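Local coordinates for protein transferrin (Manduca sexta, PDB 6WB6) that binds a single ferric ion together with a carbonate anion and transports iron as a secreted insect transferrin, at residues D52-P58 / W273-H279; M61-S65 / P329-L333; N436-V442 / V541-A547; D553-L559 / R569-S573. All coordinates share one frame; numbering follows the deposited sequence.

Contact 1. Residues D52-P58 / W273-H279; sequences DFVPVDP and WQGLIGH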
loop_
_atom_site.group_PDB
_atom_site.type_symbol
_atom_site.label_atom_id
_atom_site.label_comp_id
_atom_site.label_asym_id
_atom_site.label_seq_id
_atom_site.Cartn_x
_atom_site.Cartn_y
_atom_site.Cartn_z
ATOM N N ASP A 52 4.487 -24.864 -13.232
ATOM C CA ASP A 52 5.812 -25.015 -13.801
ATOM C C ASP A 52 6.531 -23.691 -13.980
ATOM O O ASP A 52 7.759 -23.674 -13.934
ATOM C CB ASP A 52 5.734 -25.737 -15.154
ATOM C CG ASP A 52 5.114 -27.134 -15.022
ATOM O OD1 ASP A 52 5.603 -27.913 -14.185
ATOM O OD2 ASP A 52 4.147 -27.433 -15.737
ATOM N N PHE A 53 5.802 -22.586 -14.145
ATOM C CA PHE A 53 6.443 -21.289 -14.303
ATOM C C PHE A 53 5.442 -20.180 -14.039
ATOM O O PHE A 53 4.219 -20.384 -14.016
ATOM C CB PHE A 53 7.045 -21.125 -15.698
ATOM C CG PHE A 53 6.005 -21.009 -16.802
ATOM C CD1 PHE A 53 5.101 -22.034 -17.041
ATOM C CD2 PHE A 53 5.965 -19.868 -17.614
ATOM C CE1 PHE A 53 4.150 -21.932 -18.078
ATOM C CE2 PHE A 53 5.045 -19.740 -18.645
ATOM C CZ PHE A 53 4.127 -20.751 -18.891
ATOM N N VAL A 54 5.994 -18.983 -13.879
ATOM C CA VAL A 54 5.225 -17.800 -13.536
ATOM C C VAL A 54 6.041 -16.565 -13.908
ATOM O O VAL A 54 7.274 -16.583 -13.809
ATOM C CB VAL A 54 4.859 -17.815 -12.044
ATOM C CG1 VAL A 54 6.137 -17.708 -11.190
ATOM C CG2 VAL A 54 3.864 -16.723 -11.734
ATOM N N PRO A 55 5.403 -15.496 -14.367
ATOM C CA PRO A 55 6.127 -14.242 -14.594
ATOM C C PRO A 55 6.549 -13.588 -13.282
ATOM O O PRO A 55 5.825 -13.619 -12.287
ATOM C CB PRO A 55 5.099 -13.383 -15.344
ATOM C CG PRO A 55 3.778 -13.936 -14.879
ATOM C CD PRO A 55 3.998 -15.400 -14.804
ATOM N N VAL A 56 7.721 -12.971 -13.294
ATOM C CA VAL A 56 8.318 -12.403 -12.092
ATOM C C VAL A 56 8.968 -11.068 -12.434
ATOM O O VAL A 56 9.619 -10.932 -13.475
ATOM C CB VAL A 56 9.371 -13.355 -11.483
ATOM C CG1 VAL A 56 8.723 -14.519 -10.703
ATOM C CG2 VAL A 56 10.275 -13.869 -12.572
ATOM N N ASP A 57 8.805 -10.088 -11.547
ATOM C CA ASP A 57 9.740 -8.984 -11.491
ATOM C C ASP A 57 11.000 -9.445 -10.757
ATOM O O ASP A 57 10.977 -10.460 -10.061
ATOM C CB ASP A 57 9.123 -7.780 -10.777
ATOM C CG ASP A 57 7.834 -7.282 -11.431
ATOM O OD1 ASP A 57 7.689 -7.319 -12.679
ATOM O OD2 ASP A 57 6.963 -6.822 -10.677
ATOM N N PRO A 58 12.107 -8.702 -10.884
ATOM C CA PRO A 58 13.316 -9.027 -10.102
ATOM C C PRO A 58 13.060 -9.130 -8.598
ATOM O O PRO A 58 13.612 -9.998 -7.912
ATOM C CB PRO A 58 14.252 -7.855 -10.453
ATOM C CG PRO A 58 13.728 -7.313 -11.766
ATOM C CD PRO A 58 12.255 -7.430 -11.620
ATOM N N TRP A 273 15.915 -7.032 -16.164
ATOM C CA TRP A 273 14.650 -7.272 -16.842
ATOM C C TRP A 273 13.758 -8.174 -16.017
ATOM O O TRP A 273 14.224 -9.062 -15.304
ATOM C CB TRP A 273 14.872 -7.973 -18.169
ATOM C CG TRP A 273 15.597 -7.210 -19.224
ATOM C CD1 TRP A 273 16.817 -7.499 -19.723
ATOM C CD2 TRP A 273 15.118 -6.071 -19.943
ATOM N NE1 TRP A 273 17.147 -6.608 -20.711
ATOM C CE2 TRP A 273 16.117 -5.718 -20.868
ATOM C CE3 TRP A 273 13.948 -5.308 -19.887
ATOM C CZ2 TRP A 273 15.984 -4.633 -21.741
ATOM C CZ3 TRP A 273 13.815 -4.218 -20.758
ATOM C CH2 TRP A 273 14.831 -3.895 -21.673
ATOM N N GLN A 274 12.458 -7.997 -16.195
ATOM C CA GLN A 274 11.511 -8.989 -15.742
ATOM C C GLN A 274 11.568 -10.197 -16.665
ATOM O O GLN A 274 12.190 -10.169 -17.737
ATOM C CB GLN A 274 10.090 -8.450 -15.751
ATOM C CG GLN A 274 9.910 -7.069 -15.230
ATOM C CD GLN A 274 8.826 -6.379 -15.989
ATOM O OE1 GLN A 274 8.889 -6.286 -17.207
ATOM N NE2 GLN A 274 7.799 -5.931 -15.283
ATOM N N GLY A 275 10.879 -11.260 -16.258
ATOM C CA GLY A 275 10.783 -12.433 -17.107
ATOM C C GLY A 275 9.970 -13.552 -16.492
ATOM O O GLY A 275 9.003 -13.301 -15.771
ATOM N N LEU A 276 10.344 -14.792 -16.785
ATOM C CA LEU A 276 9.636 -15.967 -16.296
ATOM C C LEU A 276 10.583 -16.790 -15.442
ATOM O O LEU A 276 11.761 -16.946 -15.780
ATOM C CB LEU A 276 9.110 -16.849 -17.430
ATOM C CG LEU A 276 8.271 -16.182 -18.513
ATOM C CD1 LEU A 276 8.148 -17.132 -19.717
ATOM C CD2 LEU A 276 6.917 -15.810 -17.915
ATOM N N ILE A 277 10.055 -17.309 -14.348
ATOM C CA ILE A 277 10.784 -18.181 -13.445
ATOM C C ILE A 277 10.065 -19.528 -13.438
ATOM O O ILE A 277 8.837 -19.585 -13.542
ATOM C CB ILE A 277 10.859 -17.537 -12.039
ATOM C CG1 ILE A 277 12.082 -18.036 -11.246
ATOM C CG2 ILE A 277 9.559 -17.762 -11.298
ATOM C CD1 ILE A 277 12.180 -17.470 -9.806
ATOM N N GLY A 278 10.827 -20.612 -13.355
ATOM C CA GLY A 278 10.234 -21.927 -13.221
ATOM C C GLY A 278 11.114 -22.841 -12.396
ATOM O O GLY A 278 12.262 -22.520 -12.078
ATOM N N HIS A 279 10.555 -23.994 -12.031
ATOM C CA HIS A 279 11.358 -24.947 -11.299
ATOM C C HIS A 279 12.368 -25.600 -12.226
ATOM O O HIS A 279 12.262 -25.549 -13.452
ATOM C CB HIS A 279 10.494 -26.000 -10.625
ATOM C CG HIS A 279 9.595 -26.741 -11.558
ATOM N ND1 HIS A 279 10.050 -27.708 -12.422
ATOM C CD2 HIS A 279 8.259 -26.661 -11.749
ATOM C CE1 HIS A 279 9.032 -28.185 -13.118
ATOM N NE2 HIS A 279 7.934 -27.567 -12.729
#
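H279 NE2 reaches D52 OD1 at 2.8 Å, in the plane of the imidazole and on the lone pair of OD1 turned away from OD2; OD2 forms a salt bridge with K6. This His-carboxylate hydrogen bond, with carboxylate and ring planes 70° apart, closes one end of an antiparallel strand pair. At the other end Q274 NE2 donates to the syn side of D57 OD1 (3.0 Å) from out of the carboxylate plane, amide and carboxylate nearly parallel but offset. D57 is predicted to bind iron, yet the protein ligands seen here on the metal are Y90 and Y204, and D57 OD2 makes a salt bridge with R376. Between the ends, V54 pairs with I277 and V56 with G275, each through two backbone bonds. I277 CG1 is anti to its backbone N (chi1 -154°), which puts CG2 between V54 CG1 and V56 CG1, 3.4 Å from each, tight for carbons. On the opposite surface, L276 CD1 leans on F53 CD2 (4.1 Å) and L276 CD2 touches P55 CA and CB. Strand 53-56 borders a four-stranded antiparallel sheet; strand 275-279 lies between it and strand 72-79, and L43 of helix 39-47 packs on V54, V56 and I277.

Contact 2. Residues M61-S65 / P329-L333; sequences MYVAS and PIDYL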
loop_
_atom_site.group_PDB
_atom_site.type_symbol
_atom_site.label_atom_id
_atom_site.label_comp_id
_atom_site.label_asym_id
_atom_site.label_seq_id
_atom_site.Cartn_x
_atom_site.Cartn_y
_atom_site.Cartn_z
ATOM N N MET A 61 11.819 -12.649 -8.068
ATOM C CA MET A 61 12.928 -13.599 -8.095
ATOM C C MET A 61 13.609 -13.651 -6.745
ATOM O O MET A 61 13.924 -14.731 -6.227
ATOM C CB MET A 61 13.935 -13.202 -9.184
ATOM C CG MET A 61 13.308 -13.119 -10.584
ATOM S SD MET A 61 14.372 -12.346 -11.837
ATOM C CE MET A 61 13.208 -12.100 -13.191
ATOM N N TYR A 62 13.813 -12.482 -6.144
ATOM C CA TYR A 62 14.394 -12.439 -4.823
ATOM C C TYR A 62 13.521 -13.184 -3.824
ATOM O O TYR A 62 14.024 -14.001 -3.050
ATOM C CB TYR A 62 14.618 -10.988 -4.391
ATOM C CG TYR A 62 15.324 -10.937 -3.070
ATOM C CD1 TYR A 62 16.707 -10.995 -3.011
ATOM C CD2 TYR A 62 14.612 -10.905 -1.877
ATOM C CE1 TYR A 62 17.362 -10.974 -1.823
ATOM C CE2 TYR A 62 15.273 -10.895 -0.662
ATOM C CZ TYR A 62 16.651 -10.926 -0.650
ATOM O OH TYR A 62 17.339 -10.919 0.531
ATOM N N VAL A 63 12.208 -12.913 -3.808
ATOM C CA VAL A 63 11.323 -13.698 -2.942
ATOM C C VAL A 63 11.508 -15.170 -3.230
ATOM O O VAL A 63 11.508 -16.011 -2.323
ATOM C CB VAL A 63 9.851 -13.291 -3.126
ATOM C CG1 VAL A 63 8.920 -14.269 -2.364
ATOM C CG2 VAL A 63 9.631 -11.857 -2.636
ATOM N N ALA A 64 11.691 -15.497 -4.502
ATOM C CA ALA A 64 11.726 -16.890 -4.907
ATOM C C ALA A 64 13.026 -17.538 -4.459
ATOM O O ALA A 64 13.037 -18.690 -4.019
ATOM C CB ALA A 64 11.542 -16.970 -6.417
ATOM N N SER A 65 14.116 -16.775 -4.498
ATOM C CA SER A 65 15.425 -17.281 -4.133
ATOM C C SER A 65 15.536 -17.567 -2.651
ATOM O O SER A 65 16.505 -18.204 -2.238
ATOM C CB SER A 65 16.511 -16.280 -4.543
ATOM O OG SER A 65 16.547 -15.184 -3.643
ATOM N N PRO A 329 17.977 -17.420 -9.759
ATOM C CA PRO A 329 17.500 -16.039 -9.602
ATOM C C PRO A 329 18.507 -15.146 -8.910
ATOM O O PRO A 329 18.737 -14.014 -9.357
ATOM C CB PRO A 329 16.198 -16.195 -8.796
ATOM C CG PRO A 329 16.296 -17.586 -8.178
ATOM C CD PRO A 329 17.083 -18.399 -9.124
ATOM N N ILE A 330 19.138 -15.619 -7.839
ATOM C CA ILE A 330 20.050 -14.732 -7.136
ATOM C C ILE A 330 21.290 -14.450 -7.984
ATOM O O ILE A 330 21.872 -13.358 -7.900
ATOM C CB ILE A 330 20.390 -15.328 -5.760
ATOM C CG1 ILE A 330 20.717 -14.212 -4.775
ATOM C CG2 ILE A 330 21.544 -16.334 -5.869
ATOM C CD1 ILE A 330 19.492 -13.555 -4.203
ATOM N N ASP A 331 21.712 -15.401 -8.820
ATOM C CA ASP A 331 22.805 -15.109 -9.742
ATOM C C ASP A 331 22.352 -14.137 -10.814
ATOM O O ASP A 331 23.139 -13.298 -11.283
ATOM C CB ASP A 331 23.328 -16.393 -10.376
ATOM C CG ASP A 331 23.956 -17.312 -9.355
ATOM O OD1 ASP A 331 24.503 -16.791 -8.373
ATOM O OD2 ASP A 331 23.897 -18.541 -9.531
ATOM N N TYR A 332 21.085 -14.243 -11.215
ATOM C CA TYR A 332 20.504 -13.259 -12.111
ATOM C C TYR A 332 20.543 -11.875 -11.487
ATOM O O TYR A 332 20.933 -10.897 -12.137
ATOM C CB TYR A 332 19.066 -13.655 -12.415
ATOM C CG TYR A 332 18.346 -12.743 -13.386
ATOM C CD1 TYR A 332 18.655 -12.754 -14.734
ATOM C CD2 TYR A 332 17.349 -11.890 -12.952
ATOM C CE1 TYR A 332 17.985 -11.960 -15.623
ATOM C CE2 TYR A 332 16.665 -11.071 -13.842
ATOM C CZ TYR A 332 16.994 -11.112 -15.174
ATOM O OH TYR A 332 16.346 -10.296 -16.082
ATOM N N LEU A 333 20.115 -11.769 -10.221
ATOM C CA LEU A 333 20.111 -10.474 -9.558
ATOM C C LEU A 333 21.523 -10.001 -9.275
ATOM O O LEU A 333 21.827 -8.811 -9.442
ATOM C CB LEU A 333 19.319 -10.536 -8.261
ATOM C CG LEU A 333 17.839 -10.849 -8.399
ATOM C CD1 LEU A 333 17.255 -11.001 -7.018
ATOM C CD2 LEU A 333 17.116 -9.819 -9.149
#
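M61 SD meets the Y332 ring at its CD2-CE2 side, 3.2 Å from Y332 CD2, in a Met-aromatic contact. The sulfur stands 4.1 Å from the ring centroid and 58° off the ring normal, neither over the face nor in the plane. With CG beside the backbone N and SD extended from it (chi2 169°), M61 sends its sulfur to the ring, and CE continues along the same side. Nearer the backbone, M61 CB packs on P329 CB at 3.8 Å, where the two backbones come nearest. This is helix-on-helix packing in the N-terminal half of the transferrin: the short segments of helix 58-65 and helix 329-334 run at 138° to each other, their axes 9.0 Å apart. L333 CD1 comes in at the edge of the Y62 ring and touches Y62 CB at 3.7 Å, the two side chains crossing at about a right angle. The I330 side chain lies alongside that of Y62, and its CD1 sits 3.4 Å from S65 OG. That hydroxyl is turned back on its own helix, donating to Y62 O at 2.8 Å. Farther out, Y332 OH is hydrogen-bonded to W273 O, F72 of strand 72-79 backs P329, and T339 touches Y62, I330 and L333.

Contact 3. Residues N436-V442 / V541-A547; sequences NYAVAVV and VAFVSSA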
loop_
_atom_site.group_PDB
_atom_site.type_symbol
_atom_site.label_atom_id
_atom_site.label_comp_id
_atom_site.label_asym_id
_atom_site.label_seq_id
_atom_site.Cartn_x
_atom_site.Cartn_y
_atom_site.Cartn_z
ATOM N N ASN A 436 -16.425 3.456 8.205
ATOM C CA ASN A 436 -17.875 3.479 8.318
ATOM C C ASN A 436 -18.296 4.608 9.244
ATOM O O ASN A 436 -17.542 5.021 10.129
ATOM C CB ASN A 436 -18.400 2.160 8.858
ATOM C CG ASN A 436 -18.183 1.017 7.893
ATOM O OD1 ASN A 436 -18.431 1.148 6.691
ATOM N ND2 ASN A 436 -17.664 -0.087 8.405
ATOM N N TYR A 437 -19.513 5.102 9.036
ATOM C CA TYR A 437 -20.128 6.070 9.929
ATOM C C TYR A 437 -21.447 5.541 10.463
ATOM O O TYR A 437 -22.233 4.921 9.735
ATOM C CB TYR A 437 -20.376 7.398 9.225
ATOM C CG TYR A 437 -19.113 8.185 9.005
ATOM C CD1 TYR A 437 -18.117 7.707 8.168
ATOM C CD2 TYR A 437 -18.907 9.385 9.643
ATOM C CE1 TYR A 437 -16.959 8.424 7.973
ATOM C CE2 TYR A 437 -17.759 10.107 9.453
ATOM C CZ TYR A 437 -16.789 9.625 8.619
ATOM O OH TYR A 437 -15.640 10.341 8.414
ATOM N N ALA A 438 -21.686 5.802 11.737
ATOM C CA ALA A 438 -23.026 5.656 12.275
ATOM C C ALA A 438 -23.874 6.823 11.794
ATOM O O ALA A 438 -23.509 7.991 11.979
ATOM C CB ALA A 438 -22.996 5.605 13.801
ATOM N N VAL A 439 -24.999 6.526 11.157
ATOM C CA VAL A 439 -25.830 7.578 10.598
ATOM C C VAL A 439 -27.245 7.417 11.115
ATOM O O VAL A 439 -27.571 6.466 11.828
ATOM C CB VAL A 439 -25.819 7.608 9.059
ATOM C CG1 VAL A 439 -24.391 7.592 8.564
ATOM C CG2 VAL A 439 -26.615 6.452 8.466
ATOM N N ALA A 440 -28.059 8.421 10.793
ATOM C CA ALA A 440 -29.459 8.513 11.188
ATOM C C ALA A 440 -30.275 8.648 9.915
ATOM O O ALA A 440 -30.239 9.702 9.266
ATOM C CB ALA A 440 -29.703 9.705 12.104
ATOM N N VAL A 441 -31.007 7.589 9.570
ATOM C CA VAL A 441 -31.763 7.525 8.326
ATOM C C VAL A 441 -33.195 7.952 8.617
ATOM O O VAL A 441 -33.810 7.468 9.584
ATOM C CB VAL A 441 -31.717 6.105 7.733
ATOM C CG1 VAL A 441 -32.425 6.046 6.399
ATOM C CG2 VAL A 441 -30.271 5.622 7.606
ATOM N N VAL A 442 -33.712 8.880 7.804
ATOM C CA VAL A 442 -35.085 9.370 7.893
ATOM C C VAL A 442 -35.732 9.269 6.512
ATOM O O VAL A 442 -35.050 9.229 5.492
ATOM C CB VAL A 442 -35.164 10.822 8.414
ATOM C CG1 VAL A 442 -34.884 10.860 9.919
ATOM C CG2 VAL A 442 -34.189 11.766 7.652
ATOM N N VAL A 541 -36.867 7.309 12.712
ATOM C CA VAL A 541 -35.456 7.482 12.395
ATOM C C VAL A 541 -34.778 6.140 12.636
ATOM O O VAL A 541 -35.103 5.436 13.595
ATOM C CB VAL A 541 -34.836 8.616 13.248
ATOM C CG1 VAL A 541 -34.959 8.285 14.741
ATOM C CG2 VAL A 541 -33.375 8.869 12.875
ATOM N N ALA A 542 -33.844 5.774 11.758
ATOM C CA ALA A 542 -33.119 4.514 11.900
ATOM C C ALA A 542 -31.644 4.797 12.138
ATOM O O ALA A 542 -30.977 5.351 11.265
ATOM C CB ALA A 542 -33.290 3.626 10.667
ATOM N N PHE A 543 -31.136 4.409 13.314
ATOM C CA PHE A 543 -29.703 4.491 13.620
ATOM C C PHE A 543 -29.053 3.198 13.143
ATOM O O PHE A 543 -29.132 2.151 13.801
ATOM C CB PHE A 543 -29.446 4.717 15.104
ATOM C CG PHE A 543 -30.145 5.915 15.647
ATOM C CD1 PHE A 543 -29.539 7.165 15.608
ATOM C CD2 PHE A 543 -31.425 5.807 16.172
ATOM C CE1 PHE A 543 -30.198 8.283 16.089
ATOM C CE2 PHE A 543 -32.092 6.927 16.646
ATOM C CZ PHE A 543 -31.476 8.160 16.608
ATOM N N VAL A 544 -28.399 3.286 11.996
ATOM C CA VAL A 544 -27.774 2.153 11.341
ATOM C C VAL A 544 -26.357 2.572 10.997
ATOM O O VAL A 544 -25.960 3.706 11.229
ATOM C CB VAL A 544 -28.567 1.725 10.100
ATOM C CG1 VAL A 544 -29.940 1.206 10.536
ATOM C CG2 VAL A 544 -28.724 2.905 9.128
ATOM N N SER A 545 -25.582 1.634 10.481
ATOM C CA SER A 545 -24.273 1.961 9.959
ATOM C C SER A 545 -24.418 2.431 8.530
ATOM O O SER A 545 -25.306 1.984 7.808
ATOM C CB SER A 545 -23.333 0.758 9.972
ATOM O OG SER A 545 -22.236 1.017 9.087
ATOM N N SER A 546 -23.489 3.286 8.103
ATOM C CA SER A 546 -23.432 3.653 6.690
ATOM C C SER A 546 -23.219 2.429 5.801
ATOM O O SER A 546 -23.692 2.398 4.659
ATOM C CB SER A 546 -22.324 4.674 6.466
ATOM O OG SER A 546 -21.082 4.135 6.823
ATOM N N ALA A 547 -22.545 1.402 6.323
ATOM C CA ALA A 547 -22.332 0.172 5.561
ATOM C C ALA A 547 -23.636 -0.528 5.174
ATOM O O ALA A 547 -23.639 -1.333 4.240
ATOM C CB ALA A 547 -21.443 -0.778 6.371
HETATM O O HOH W 1 -19.296 2.868 4.894
#
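Y437 and S546 close one end of the ladder with two hydrogen bonds: Y437 N points almost straight at S546 OG (2.9 Å, 175°), and S546 N returns to Y437 O at 2.6 Å. With OG set between its backbone N and carbonyl carbon (chi1 61°), S546 places the hydroxyl oxygen in line with that N-H. A water bridges S546 OG to N436 OD1, donating to the amide oxygen. Further along, the hydrogen-bonded pairs V439-V544 and V441-A542 each exchange two backbone bonds, that from V544 N to V439 O being the longest at 3.3 Å. These antiparallel strands belong to the mixed sheet of the C-terminal half, where strand 437-443 also pairs with 557-560 and 581-582. Beyond strand 542-545 the chain bends into a 3-10 segment through an ST turn, S545 OG accepting from A547 N at 2.8 Å. An alanine at S545 is likely to leave A547 N without this acceptor and the turn less firmly held. Among apolar contacts, V441 CG2 presses tightly on V544 CG2 (3.5 Å), facing helix 530-535. On the opposite surface, V541 CG2 covers one face of the F543 ring toward its rim and touches A440 CB at 3.8 Å; helix 467-479 meets F543 through P473.

Contact 4. Residues D553-L559 / R569-S573; sequences DANQYEL and RDVLS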
loop_
_atom_site.group_PDB
_atom_site.type_symbol
_atom_site.label_atom_id
_atom_site.label_comp_id
_atom_site.label_asym_id
_atom_site.label_seq_id
_atom_site.Cartn_x
_atom_site.Cartn_y
_atom_site.Cartn_z
ATOM N N ASP A 553 -33.888 2.826 0.066
ATOM C CA ASP A 553 -34.090 3.398 -1.264
ATOM C C ASP A 553 -33.649 4.863 -1.302
ATOM O O ASP A 553 -34.198 5.712 -0.593
ATOM C CB ASP A 553 -35.562 3.245 -1.648
ATOM C CG ASP A 553 -35.855 3.697 -3.064
ATOM O OD1 ASP A 553 -35.698 4.896 -3.350
ATOM O OD2 ASP A 553 -36.248 2.848 -3.892
ATOM N N ALA A 554 -32.656 5.161 -2.138
ATOM C CA ALA A 554 -32.080 6.503 -2.179
ATOM C C ALA A 554 -33.108 7.579 -2.530
ATOM O O ALA A 554 -32.980 8.731 -2.091
ATOM C CB ALA A 554 -30.937 6.533 -3.192
ATOM N N ASN A 555 -34.118 7.235 -3.324
ATOM C CA ASN A 555 -35.140 8.201 -3.694
ATOM C C ASN A 555 -36.119 8.494 -2.564
ATOM O O ASN A 555 -36.774 9.537 -2.598
ATOM C CB ASN A 555 -35.910 7.712 -4.927
ATOM C CG ASN A 555 -35.012 7.479 -6.111
ATOM O OD1 ASN A 555 -34.027 8.192 -6.312
ATOM N ND2 ASN A 555 -35.326 6.459 -6.888
ATOM N N GLN A 556 -36.229 7.621 -1.559
ATOM C CA GLN A 556 -37.215 7.814 -0.494
ATOM C C GLN A 556 -36.614 8.199 0.853
ATOM O O GLN A 556 -37.341 8.720 1.703
ATOM C CB GLN A 556 -38.054 6.539 -0.301
ATOM C CG GLN A 556 -38.663 6.008 -1.577
ATOM C CD GLN A 556 -39.255 4.619 -1.397
ATOM O OE1 GLN A 556 -39.828 4.311 -0.361
ATOM N NE2 GLN A 556 -39.100 3.771 -2.408
ATOM N N TYR A 557 -35.321 7.978 1.058
ATOM C CA TYR A 557 -34.684 8.128 2.354
ATOM C C TYR A 557 -33.536 9.121 2.286
ATOM O O TYR A 557 -32.928 9.337 1.230
ATOM C CB TYR A 557 -34.170 6.798 2.859
ATOM C CG TYR A 557 -35.292 5.859 3.131
ATOM C CD1 TYR A 557 -35.948 5.879 4.351
ATOM C CD2 TYR A 557 -35.720 4.960 2.166
ATOM C CE1 TYR A 557 -36.989 5.019 4.615
ATOM C CE2 TYR A 557 -36.768 4.081 2.423
ATOM C CZ TYR A 557 -37.400 4.121 3.654
ATOM O OH TYR A 557 -38.450 3.271 3.938
ATOM N N GLU A 558 -33.266 9.733 3.436
ATOM C CA GLU A 558 -32.236 10.744 3.578
ATOM C C GLU A 558 -31.479 10.474 4.862
ATOM O O GLU A 558 -31.923 9.705 5.719
ATOM C CB GLU A 558 -32.837 12.149 3.641
ATOM C CG GLU A 558 -32.856 12.923 2.367
ATOM C CD GLU A 558 -33.753 14.131 2.515
ATOM O OE1 GLU A 558 -34.422 14.222 3.573
ATOM O OE2 GLU A 558 -33.804 14.967 1.592
ATOM N N LEU A 559 -30.358 11.164 5.021
ATOM C CA LEU A 559 -29.624 11.159 6.279
ATOM C C LEU A 559 -29.940 12.426 7.050
ATOM O O LEU A 559 -30.042 13.506 6.467
ATOM C CB LEU A 559 -28.126 11.049 6.029
ATOM C CG LEU A 559 -27.797 9.805 5.204
ATOM C CD1 LEU A 559 -26.294 9.713 4.925
ATOM C CD2 LEU A 559 -28.325 8.538 5.921
ATOM N N ARG A 569 -30.597 17.739 6.705
ATOM C CA ARG A 569 -30.605 16.454 6.021
ATOM C C ARG A 569 -29.668 16.487 4.830
ATOM O O ARG A 569 -29.483 17.528 4.209
ATOM C CB ARG A 569 -32.000 16.113 5.508
ATOM C CG ARG A 569 -32.952 15.644 6.567
ATOM C CD ARG A 569 -34.340 16.160 6.309
ATOM N NE ARG A 569 -35.217 15.740 7.388
ATOM C CZ ARG A 569 -36.065 14.726 7.320
ATOM N NH1 ARG A 569 -36.187 14.019 6.212
ATOM N NH2 ARG A 569 -36.803 14.429 8.372
ATOM N N ASP A 570 -29.115 15.328 4.486
ATOM C CA ASP A 570 -28.323 15.207 3.268
ATOM C C ASP A 570 -28.513 13.808 2.692
ATOM O O ASP A 570 -29.059 12.919 3.350
ATOM C CB ASP A 570 -26.856 15.502 3.538
ATOM C CG ASP A 570 -26.144 16.018 2.317
ATOM O OD1 ASP A 570 -26.514 15.615 1.194
ATOM O OD2 ASP A 570 -25.226 16.836 2.486
ATOM N N VAL A 571 -28.060 13.617 1.443
ATOM C CA VAL A 571 -28.332 12.350 0.743
ATOM C C VAL A 571 -27.644 11.168 1.421
ATOM O O VAL A 571 -26.685 11.315 2.194
ATOM C CB VAL A 571 -27.899 12.418 -0.729
ATOM C CG1 VAL A 571 -28.779 13.361 -1.492
ATOM C CG2 VAL A 571 -26.430 12.797 -0.829
ATOM N N LEU A 572 -28.108 9.959 1.057
ATOM C CA LEU A 572 -27.561 8.731 1.633
ATOM C C LEU A 572 -26.056 8.619 1.432
ATOM O O LEU A 572 -25.360 8.051 2.278
ATOM C CB LEU A 572 -28.251 7.496 1.032
ATOM C CG LEU A 572 -29.777 7.307 1.152
ATOM C CD1 LEU A 572 -30.175 5.885 0.737
ATOM C CD2 LEU A 572 -30.289 7.601 2.549
ATOM N N SER A 573 -25.528 9.141 0.325
ATOM C CA SER A 573 -24.113 8.954 0.015
ATOM C C SER A 573 -23.203 9.948 0.721
ATOM O O SER A 573 -21.978 9.826 0.607
ATOM C CB SER A 573 -23.891 9.052 -1.493
ATOM O OG SER A 573 -24.356 10.299 -1.981
#
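E558 OE1 takes a hydrogen bond from R569 NH1 at 3.2 Å within a salt bridge. The acceptor lies in the guanidinium plane, and the donor nearly in line with the C-O bond of the carboxylate, whose own plane is turned 69° away. R569 CG lies beside the backbone N (chi1 -76°) and the chain bends at chi2 (143°), which brings NH1 to E558 OE1. R569 NH1 also bonds to K443 O, NE to Y448 O and NH2 to T446 OG1, a set of partners that fixes the guanidinium's rotation. Replacing R569 by a leucine would probably leave E558 without its charged mate and the carbonyls of K443 and Y448 without these donors. L559 and D570 exchange both backbone bonds, L559 N to D570 O at 2.7 Å and D570 N to L559 O at 2.8 Å. They form the antiparallel bridge of a beta hairpin, strands 557-560 and 569-570, whose first strand pairs with strand 437-443. D570 OD2 makes a salt bridge with R564. Apolar packing closes the other end. L572 CD1 rests on A554 CA (3.5 Å), and L572 CD2 reaches Y557 CB and L559 CD2, both at 4.0 Å. V571 O receives a hydrogen bond from S574 OG.

The four contacts fall into two pairs, each of adjacent contacts, one pair in each half of the transferrin, with contacts 1 and 3 centred 48 Å apart on opposite sides of the chain's centre. Contacts 1 and 2 have centres 10 Å apart: strand 53-56 leads directly into helix 58-65, I277 CD1 packs on A64 CB at 3.5 Å, and P58 CB on L333 CD2 at 3.7 Å. This pair lies near the iron site, the P58 side chain about 11 Å from the ferric ion. Contacts 3 and 4, centred 11 Å apart, share a sheet in which V442 O and E558 N, 2.8 Å apart, probably hydrogen-bond; both lie away from the annotated sites.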